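Local atomic coordinates of beta-galactosidase (Bacillus circulans, PDB entry 4MAD), a protein that probably hydrolyses terminal non-reducing beta-D-galactose residues from beta-D-galactosides, as a member of glycoside hydrolase family 35. Residues W121-P126 with V469-I474; Q378-P383 with E387-A392. One frame throughout, in Å; residues are numbered along the deposited sequence.

Contact 1 (W121-P126 with V469-I474); sequences WLLTVP and VDYKGI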
ATOM      1  N   TRP A 121      -5.555 -14.232   1.795  1.00 15.85           N
ATOM      2  CA  TRP A 121      -6.241 -15.501   1.796  1.00 16.92           C
ATOM      3  C   TRP A 121      -6.752 -15.997   0.465  1.00 17.24           C
ATOM      4  O   TRP A 121      -7.141 -17.126   0.385  1.00 16.42           O
ATOM      5  CB  TRP A 121      -7.304 -15.625   2.891  1.00 20.00           C
ATOM      6  CG  TRP A 121      -8.301 -14.655   2.847  1.00 20.00           C
ATOM      7  CD1 TRP A 121      -8.321 -13.550   3.537  1.00 20.00           C
ATOM      8  CD2 TRP A 121      -9.444 -14.645   2.030  1.00 20.00           C
ATOM      9  NE1 TRP A 121      -9.399 -12.823   3.251  1.00 20.00           N
ATOM     10  CE2 TRP A 121     -10.125 -13.475   2.306  1.00 20.00           C
ATOM     11  CE3 TRP A 121      -9.967 -15.517   1.102  1.00 20.00           C
ATOM     12  CZ2 TRP A 121     -11.305 -13.147   1.689  1.00 20.00           C
ATOM     13  CZ3 TRP A 121     -11.105 -15.197   0.485  1.00 20.00           C
ATOM     14  CH2 TRP A 121     -11.776 -14.011   0.764  1.00 20.00           C
ATOM     15  N   LEU A 122      -6.748 -15.149  -0.544  1.00 16.21           N
ATOM     16  CA  LEU A 122      -7.022 -15.621  -1.865  1.00 17.74           C
ATOM     17  C   LEU A 122      -5.992 -16.668  -2.245  1.00 18.22           C
ATOM     18  O   LEU A 122      -6.283 -17.577  -2.940  1.00 20.11           O
ATOM     19  CB  LEU A 122      -6.995 -14.497  -2.889  1.00 20.00           C
ATOM     20  CG  LEU A 122      -8.134 -13.499  -2.771  1.00 20.00           C
ATOM     21  CD1 LEU A 122      -8.181 -12.422  -3.851  1.00 20.00           C
ATOM     22  CD2 LEU A 122      -9.415 -14.156  -2.613  1.00 20.00           C
ATOM     23  N   LEU A 123      -4.780 -16.498  -1.787  1.00 16.47           N
ATOM     24  CA  LEU A 123      -3.703 -17.361  -2.226  1.00 18.68           C
ATOM     25  C   LEU A 123      -3.928 -18.856  -1.888  1.00 20.25           C
ATOM     26  O   LEU A 123      -3.335 -19.708  -2.486  1.00 25.03           O
ATOM     27  CB  LEU A 123      -2.365 -16.873  -1.730  1.00 18.68           C
ATOM     28  CG  LEU A 123      -1.836 -15.683  -2.505  1.00 17.37           C
ATOM     29  CD1 LEU A 123      -0.791 -14.971  -1.757  1.00 15.07           C
ATOM     30  CD2 LEU A 123      -1.345 -16.067  -3.840  1.00 19.07           C
ATOM     31  N   THR A 124      -4.770 -19.137  -0.929  1.00 19.33           N
ATOM     32  CA  THR A 124      -4.967 -20.509  -0.505  1.00 22.00           C
ATOM     33  C   THR A 124      -6.309 -21.104  -0.968  1.00 22.85           C
ATOM     34  O   THR A 124      -6.693 -22.147  -0.544  1.00 21.77           O
ATOM     35  CB  THR A 124      -4.778 -20.653   0.988  1.00 24.37           C
ATOM     36  OG1 THR A 124      -5.729 -19.856   1.672  1.00 24.34           O
ATOM     37  CG2 THR A 124      -3.379 -20.225   1.347  1.00 24.12           C
ATOM     38  N   VAL A 125      -6.991 -20.384  -1.851  1.00 20.34           N
ATOM     39  CA  VAL A 125      -8.224 -20.886  -2.385  1.00 21.99           C
ATOM     40  C   VAL A 125      -7.901 -21.911  -3.466  1.00 20.58           C
ATOM     41  O   VAL A 125      -7.258 -21.605  -4.403  1.00 19.74           O
ATOM     42  CB  VAL A 125      -9.095 -19.767  -2.980  1.00 20.92           C
ATOM     43  CG1 VAL A 125     -10.329 -20.342  -3.499  1.00 18.01           C
ATOM     44  CG2 VAL A 125      -9.406 -18.766  -1.963  1.00 20.01           C
ATOM     45  N   PRO A 126      -8.381 -23.135  -3.312  1.00 20.68           N
ATOM     46  CA  PRO A 126      -8.052 -24.162  -4.272  1.00 21.44           C
ATOM     47  C   PRO A 126      -8.547 -23.756  -5.632  1.00 21.83           C
ATOM     48  O   PRO A 126      -9.591 -23.208  -5.762  1.00 21.42           O
ATOM     49  CB  PRO A 126      -8.839 -25.353  -3.782  1.00 23.61           C
ATOM     50  CG  PRO A 126      -9.027 -25.122  -2.385  1.00 23.16           C
ATOM     51  CD  PRO A 126      -9.191 -23.673  -2.223  1.00 22.79           C
ATOM     52  N   VAL A 469       1.138 -13.618  -8.285  1.00 20.61           N
ATOM     53  CA  VAL A 469       0.783 -14.712  -7.407  1.00 19.97           C
ATOM     54  C   VAL A 469       1.972 -14.917  -6.506  1.00 19.83           C
ATOM     55  O   VAL A 469       2.849 -15.680  -6.789  1.00 22.62           O
ATOM     56  CB  VAL A 469       0.469 -15.982  -8.175  1.00 18.34           C
ATOM     57  CG1 VAL A 469       0.269 -17.108  -7.246  1.00 22.88           C
ATOM     58  CG2 VAL A 469      -0.711 -15.824  -9.019  1.00 23.50           C
ATOM     59  N   ASP A 470       1.989 -14.179  -5.423  1.00 20.02           N
ATOM     60  CA  ASP A 470       3.196 -13.886  -4.697  1.00 16.99           C
ATOM     61  C   ASP A 470       3.086 -14.421  -3.276  1.00 17.41           C
ATOM     62  O   ASP A 470       2.692 -13.732  -2.413  1.00 17.48           O
ATOM     63  CB  ASP A 470       3.449 -12.376  -4.695  1.00 16.07           C
ATOM     64  CG  ASP A 470       4.799 -12.010  -4.156  1.00 20.62           C
ATOM     65  OD1 ASP A 470       5.675 -12.828  -4.123  1.00 20.59           O
ATOM     66  OD2 ASP A 470       4.996 -10.874  -3.867  1.00 18.46           O
ATOM     67  N   TYR A 471       3.379 -15.704  -3.114  1.00 17.68           N
ATOM     68  CA  TYR A 471       3.398 -16.338  -1.820  1.00 18.65           C
ATOM     69  C   TYR A 471       4.570 -15.820  -1.013  1.00 17.00           C
ATOM     70  O   TYR A 471       5.591 -15.625  -1.530  1.00 19.74           O
ATOM     71  CB  TYR A 471       3.538 -17.853  -1.929  1.00 17.30           C
ATOM     72  CG  TYR A 471       2.337 -18.554  -2.495  1.00 23.02           C
ATOM     73  CD1 TYR A 471       1.285 -18.891  -1.700  1.00 22.74           C
ATOM     74  CD2 TYR A 471       2.261 -18.856  -3.817  1.00 24.90           C
ATOM     75  CE1 TYR A 471       0.230 -19.519  -2.178  1.00 22.84           C
ATOM     76  CE2 TYR A 471       1.187 -19.479  -4.315  1.00 25.39           C
ATOM     77  CZ  TYR A 471       0.178 -19.801  -3.490  1.00 26.99           C
ATOM     78  OH  TYR A 471      -0.896 -20.406  -3.999  1.00 35.05           O
ATOM     79  N   LYS A 472       4.387 -15.683   0.272  1.00 16.94           N
ATOM     80  CA  LYS A 472       5.409 -15.172   1.131  1.00 17.24           C
ATOM     81  C   LYS A 472       5.866 -16.200   2.213  1.00 20.24           C
ATOM     82  O   LYS A 472       5.142 -17.108   2.563  1.00 20.19           O
ATOM     83  CB  LYS A 472       4.949 -13.843   1.703  1.00 16.75           C
ATOM     84  CG  LYS A 472       4.573 -12.861   0.661  1.00 13.83           C
ATOM     85  CD  LYS A 472       5.724 -12.501  -0.134  1.00 14.71           C
ATOM     86  CE  LYS A 472       5.676 -11.055  -0.588  1.00 17.95           C
ATOM     87  NZ  LYS A 472       6.622 -10.722  -1.582  1.00 15.88           N
ATOM     88  N   GLY A 473       7.090 -16.047   2.684  1.00 17.95           N
ATOM     89  CA  GLY A 473       7.744 -17.033   3.511  1.00 16.56           C
ATOM     90  C   GLY A 473       8.692 -17.843   2.675  1.00 17.66           C
ATOM     91  O   GLY A 473       9.450 -17.315   1.936  1.00 17.51           O
ATOM     92  N   ILE A 474       8.625 -19.145   2.863  1.00 17.07           N
ATOM     93  CA  ILE A 474       9.398 -20.093   2.101  1.00 16.91           C
ATOM     94  C   ILE A 474       8.388 -20.820   1.248  1.00 18.50           C
ATOM     95  O   ILE A 474       7.503 -21.419   1.745  1.00 18.98           O
ATOM     96  CB  ILE A 474      10.125 -21.041   3.046  1.00 16.56           C
ATOM     97  CG1 ILE A 474      11.149 -20.261   3.820  1.00 17.40           C
ATOM     98  CG2 ILE A 474      10.753 -22.128   2.317  1.00 16.93           C
ATOM     99  CD1 ILE A 474      11.668 -20.881   4.928  1.00 20.48           C
TER
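Val469 meets the tip of Leu123 with one methyl: its CG1, anti to the backbone N (chi1 173°), lies 3.9 Å from Leu123 CD2. At Asp470 the backbone does the touching. Its carbonyl O stands 3.8 Å from Leu123 CD1, an apolar methyl against a polar atom, while its side chain leaves the backbone away from 121-126. Asp470 OD2 takes a salt bridge from Lys472 NZ at 2.8 Å, the ammonium coming from above the carboxylate plane, and Arg434 pairs with the other oxygen. Tyr471 supplies the broadest partner. Its side chain runs past that of Leu123 in the opposite direction, and Leu123 CD2 sits over one ring face, toward its rim, 4.1 Å from the centroid and 14° off the normal, as a CH-pi contact. Leu123 CB closes on the ring atom Tyr471 CE1 at 3.7 Å, and Tyr471 OH ends 3.0 Å from the carbonyl O of Leu123. Lys472 turns its chain away from Leu123; besides Asp470, its NZ pairs with Asp418 and bonds to the carbonyl O of Gly460. Leu123, from the loop after barrel strand 100-104, thus carries the first segment's side of the contact alone, its two methyls and CB spread over three successive residues of the all-beta domain. The chemistry is divided: at this point the barrel loop and the beta domain meet largely through apolar and CH-pi contacts, whereas the charges of Asp470 and Lys472 are paired within the beta domain.

Contact 2 (Q378-P383 with E387-A392); sequences QKSEAP and EKYGQA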
ATOM      1  N   GLN A 378       2.995 -23.478  15.135  1.00 17.31           N
ATOM      2  CA  GLN A 378       2.249 -24.418  14.344  1.00 16.20           C
ATOM      3  C   GLN A 378       3.244 -25.391  13.762  1.00 20.03           C
ATOM      4  O   GLN A 378       4.377 -25.086  13.642  1.00 20.20           O
ATOM      5  CB  GLN A 378       1.475 -23.727  13.213  1.00 18.77           C
ATOM      6  CG  GLN A 378       0.236 -22.894  13.637  1.00 16.26           C
ATOM      7  CD  GLN A 378      -0.448 -22.144  12.486  1.00 22.42           C
ATOM      8  OE1 GLN A 378      -0.566 -20.964  12.527  1.00 24.68           O
ATOM      9  NE2 GLN A 378      -0.888 -22.835  11.506  1.00 15.57           N
ATOM     10  N   LYS A 379       2.788 -26.586  13.434  1.00 19.30           N
ATOM     11  CA  LYS A 379       3.667 -27.622  12.969  1.00 18.40           C
ATOM     12  C   LYS A 379       3.271 -28.114  11.587  1.00 16.11           C
ATOM     13  O   LYS A 379       2.159 -28.229  11.305  1.00 18.37           O
ATOM     14  CB  LYS A 379       3.664 -28.769  13.969  1.00 20.19           C
ATOM     15  CG  LYS A 379       4.378 -28.414  15.224  1.00 21.82           C
ATOM     16  CD  LYS A 379       4.324 -29.453  16.245  1.00 32.40           C
ATOM     17  CE  LYS A 379       4.927 -30.766  15.795  1.00 31.14           C
ATOM     18  NZ  LYS A 379       6.297 -30.974  16.150  1.00 32.94           N
ATOM     19  N   SER A 380       4.257 -28.419  10.758  1.00 16.52           N
ATOM     20  CA  SER A 380       3.998 -29.026   9.489  1.00 17.87           C
ATOM     21  C   SER A 380       5.182 -29.846   9.037  1.00 17.23           C
ATOM     22  O   SER A 380       6.252 -29.598   9.438  1.00 17.54           O
ATOM     23  CB  SER A 380       3.674 -27.929   8.476  1.00 21.07           C
ATOM     24  OG  SER A 380       4.742 -27.058   8.308  1.00 21.61           O
ATOM     25  N   GLU A 381       4.924 -30.825   8.205  1.00 19.71           N
ATOM     26  CA  GLU A 381       5.954 -31.711   7.735  1.00 18.20           C
ATOM     27  C   GLU A 381       6.956 -30.996   6.859  1.00 19.89           C
ATOM     28  O   GLU A 381       8.109 -31.185   6.983  1.00 18.47           O
ATOM     29  CB  GLU A 381       5.363 -32.974   7.077  1.00 19.98           C
ATOM     30  CG  GLU A 381       4.502 -32.696   5.893  1.00 20.74           C
ATOM     31  CD  GLU A 381       3.027 -32.617   6.207  1.00 30.91           C
ATOM     32  OE1 GLU A 381       2.679 -32.418   7.357  1.00 26.42           O
ATOM     33  OE2 GLU A 381       2.240 -32.731   5.291  1.00 25.85           O
ATOM     34  N   ALA A 382       6.444 -30.128   6.006  1.00 19.78           N
ATOM     35  CA  ALA A 382       7.227 -29.328   5.083  1.00 19.94           C
ATOM     36  C   ALA A 382       6.997 -27.847   5.339  1.00 20.55           C
ATOM     37  O   ALA A 382       5.971 -27.472   5.763  1.00 22.02           O
ATOM     38  CB  ALA A 382       6.818 -29.613   3.710  1.00 23.86           C
ATOM     39  N   PRO A 383       7.975 -27.032   5.064  1.00 18.37           N
ATOM     40  CA  PRO A 383       7.776 -25.604   5.224  1.00 21.07           C
ATOM     41  C   PRO A 383       6.730 -25.119   4.240  1.00 20.83           C
ATOM     42  O   PRO A 383       6.845 -25.396   3.079  1.00 23.69           O
ATOM     43  CB  PRO A 383       9.150 -25.018   4.876  1.00 23.33           C
ATOM     44  CG  PRO A 383       9.888 -26.033   4.283  1.00 21.35           C
ATOM     45  CD  PRO A 383       9.209 -27.333   4.345  1.00 16.98           C
ATOM     46  N   GLU A 387       0.872 -17.788   4.230  1.00 16.00           N
ATOM     47  CA  GLU A 387      -0.555 -17.751   4.028  1.00 16.72           C
ATOM     48  C   GLU A 387      -1.220 -19.063   4.503  1.00 18.43           C
ATOM     49  O   GLU A 387      -2.356 -19.080   4.905  1.00 16.39           O
ATOM     50  CB  GLU A 387      -0.872 -17.493   2.579  1.00 18.20           C
ATOM     51  CG  GLU A 387      -0.350 -16.209   2.057  1.00 18.94           C
ATOM     52  CD  GLU A 387       1.041 -16.279   1.492  1.00 22.62           C
ATOM     53  OE1 GLU A 387       1.544 -17.369   1.460  1.00 20.94           O
ATOM     54  OE2 GLU A 387       1.597 -15.258   1.083  1.00 19.61           O
ATOM     55  N   LYS A 388      -0.483 -20.134   4.369  1.00 16.99           N
ATOM     56  CA  LYS A 388      -0.971 -21.466   4.751  1.00 20.29           C
ATOM     57  C   LYS A 388      -1.088 -21.644   6.252  1.00 20.50           C
ATOM     58  O   LYS A 388      -1.666 -22.599   6.708  1.00 20.27           O
ATOM     59  CB  LYS A 388      -0.125 -22.592   4.164  1.00 19.73           C
ATOM     60  CG  LYS A 388      -0.172 -22.669   2.706  1.00 23.97           C
ATOM     61  CD  LYS A 388      -1.319 -23.375   2.198  1.00 39.57           C
ATOM     62  CE  LYS A 388      -1.303 -24.830   2.548  1.00 42.90           C
ATOM     63  NZ  LYS A 388      -2.557 -25.538   2.133  1.00 46.98           N
ATOM     64  N   TYR A 389      -0.422 -20.768   6.981  1.00 16.44           N
ATOM     65  CA  TYR A 389      -0.448 -20.780   8.408  1.00 18.19           C
ATOM     66  C   TYR A 389      -1.442 -19.713   8.904  1.00 16.48           C
ATOM     67  O   TYR A 389      -1.513 -19.476  10.029  1.00 18.88           O
ATOM     68  CB  TYR A 389       0.930 -20.583   9.000  1.00 15.95           C
ATOM     69  CG  TYR A 389       1.957 -21.621   8.605  1.00 14.82           C
ATOM     70  CD1 TYR A 389       1.816 -22.934   8.980  1.00 21.10           C
ATOM     71  CD2 TYR A 389       3.052 -21.292   7.894  1.00 15.63           C
ATOM     72  CE1 TYR A 389       2.723 -23.857   8.636  1.00 17.00           C
ATOM     73  CE2 TYR A 389       3.969 -22.217   7.561  1.00 16.68           C
ATOM     74  CZ  TYR A 389       3.794 -23.528   7.943  1.00 18.97           C
ATOM     75  OH  TYR A 389       4.678 -24.506   7.613  1.00 16.12           O
ATOM     76  N   GLY A 390      -2.196 -19.140   7.996  1.00 16.69           N
ATOM     77  CA  GLY A 390      -3.124 -18.087   8.311  1.00 17.16           C
ATOM     78  C   GLY A 390      -2.574 -16.698   8.514  1.00 17.66           C
ATOM     79  O   GLY A 390      -3.189 -15.928   9.173  1.00 16.86           O
ATOM     80  N   GLN A 391      -1.429 -16.408   7.923  1.00 15.89           N
ATOM     81  CA  GLN A 391      -0.767 -15.151   8.156  1.00 17.72           C
ATOM     82  C   GLN A 391      -0.632 -14.242   6.933  1.00 18.71           C
ATOM     83  O   GLN A 391      -0.031 -14.605   5.978  1.00 17.70           O
ATOM     84  CB  GLN A 391       0.645 -15.389   8.697  1.00 15.71           C
ATOM     85  CG  GLN A 391       1.363 -14.100   9.064  1.00 17.74           C
ATOM     86  CD  GLN A 391       2.803 -14.282   9.425  1.00 17.94           C
ATOM     87  OE1 GLN A 391       3.277 -15.381   9.516  1.00 18.20           O
ATOM     88  NE2 GLN A 391       3.496 -13.186   9.643  1.00 16.69           N
ATOM     89  N   ALA A 392      -1.203 -13.058   7.009  1.00 16.17           N
ATOM     90  CA  ALA A 392      -1.104 -12.098   5.932  1.00 17.31           C
ATOM     91  C   ALA A 392       0.189 -11.347   5.842  1.00 18.35           C
ATOM     92  O   ALA A 392       0.817 -11.348   4.862  1.00 19.67           O
ATOM     93  CB  ALA A 392      -2.246 -11.088   6.035  1.00 13.55           C
TER
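With CG beside its backbone N and anti to the carbonyl carbon (chi1 -59°), Tyr389 leaves its backbone toward 378-383 and brings its hydroxyl to Ser380, which holds OG between its own N and carbonyl carbon (chi1 62°). The two hydroxyls meet in a short hydrogen bond, Tyr389 OH to Ser380 OG at 2.6 Å, with the serine oxygen at the ring edge and in its plane. Ser380 OG in turn donates to the carbonyl O of Ala382, 2.9 Å away, approaching from above that carbonyl plane. A chain of two hydrogen bonds therefore runs from phenol to serine to backbone, and the phenol oxygen also accepts the N-H of Leu384 just beyond. Nearer the root of the ring, the extended side chain of Gln378 slides past Tyr389 in the opposite direction, its amide plane 86° from the ring plane. Val490, Ile396 and Tyr398 of the adjoining strands also touch the Tyr389 side chain. A phenylalanine in its place would probably leave Ser380 OG without its donor and the N-H of Leu384 without its acceptor. The outermost strand 378-380 of the antiparallel sheet and the 3-10 segment 387-389 are thus joined through the Tyr389 side chain, flanked by Gln378 near its base and polar at its hydroxyl, which donates and accepts at once. Such cooperative bonding is likely to fix the ring's position.

Overall arrangement
From the N terminus the chain lays down three barrel strands, and the loop after the third, 100-104, supplies 121-126; the chain then completes the parallel barrel. Contact 1 closes 343 residues later, when 469-474 leads into strand 473-480, and so ties the catalytic barrel to the all-beta domain. Contact 2 falls within that long loop and closes a far smaller one, linking edge strand 378-380 to the turn that precedes strand 395-403. The two centres lie about 11 Å apart. Glu387 joins them directly: its OE2 probably accepts a hydrogen bond from Lys472 N at 2.9 Å and also pairs with Arg461, while its side chain packs against Leu123 and Tyr471.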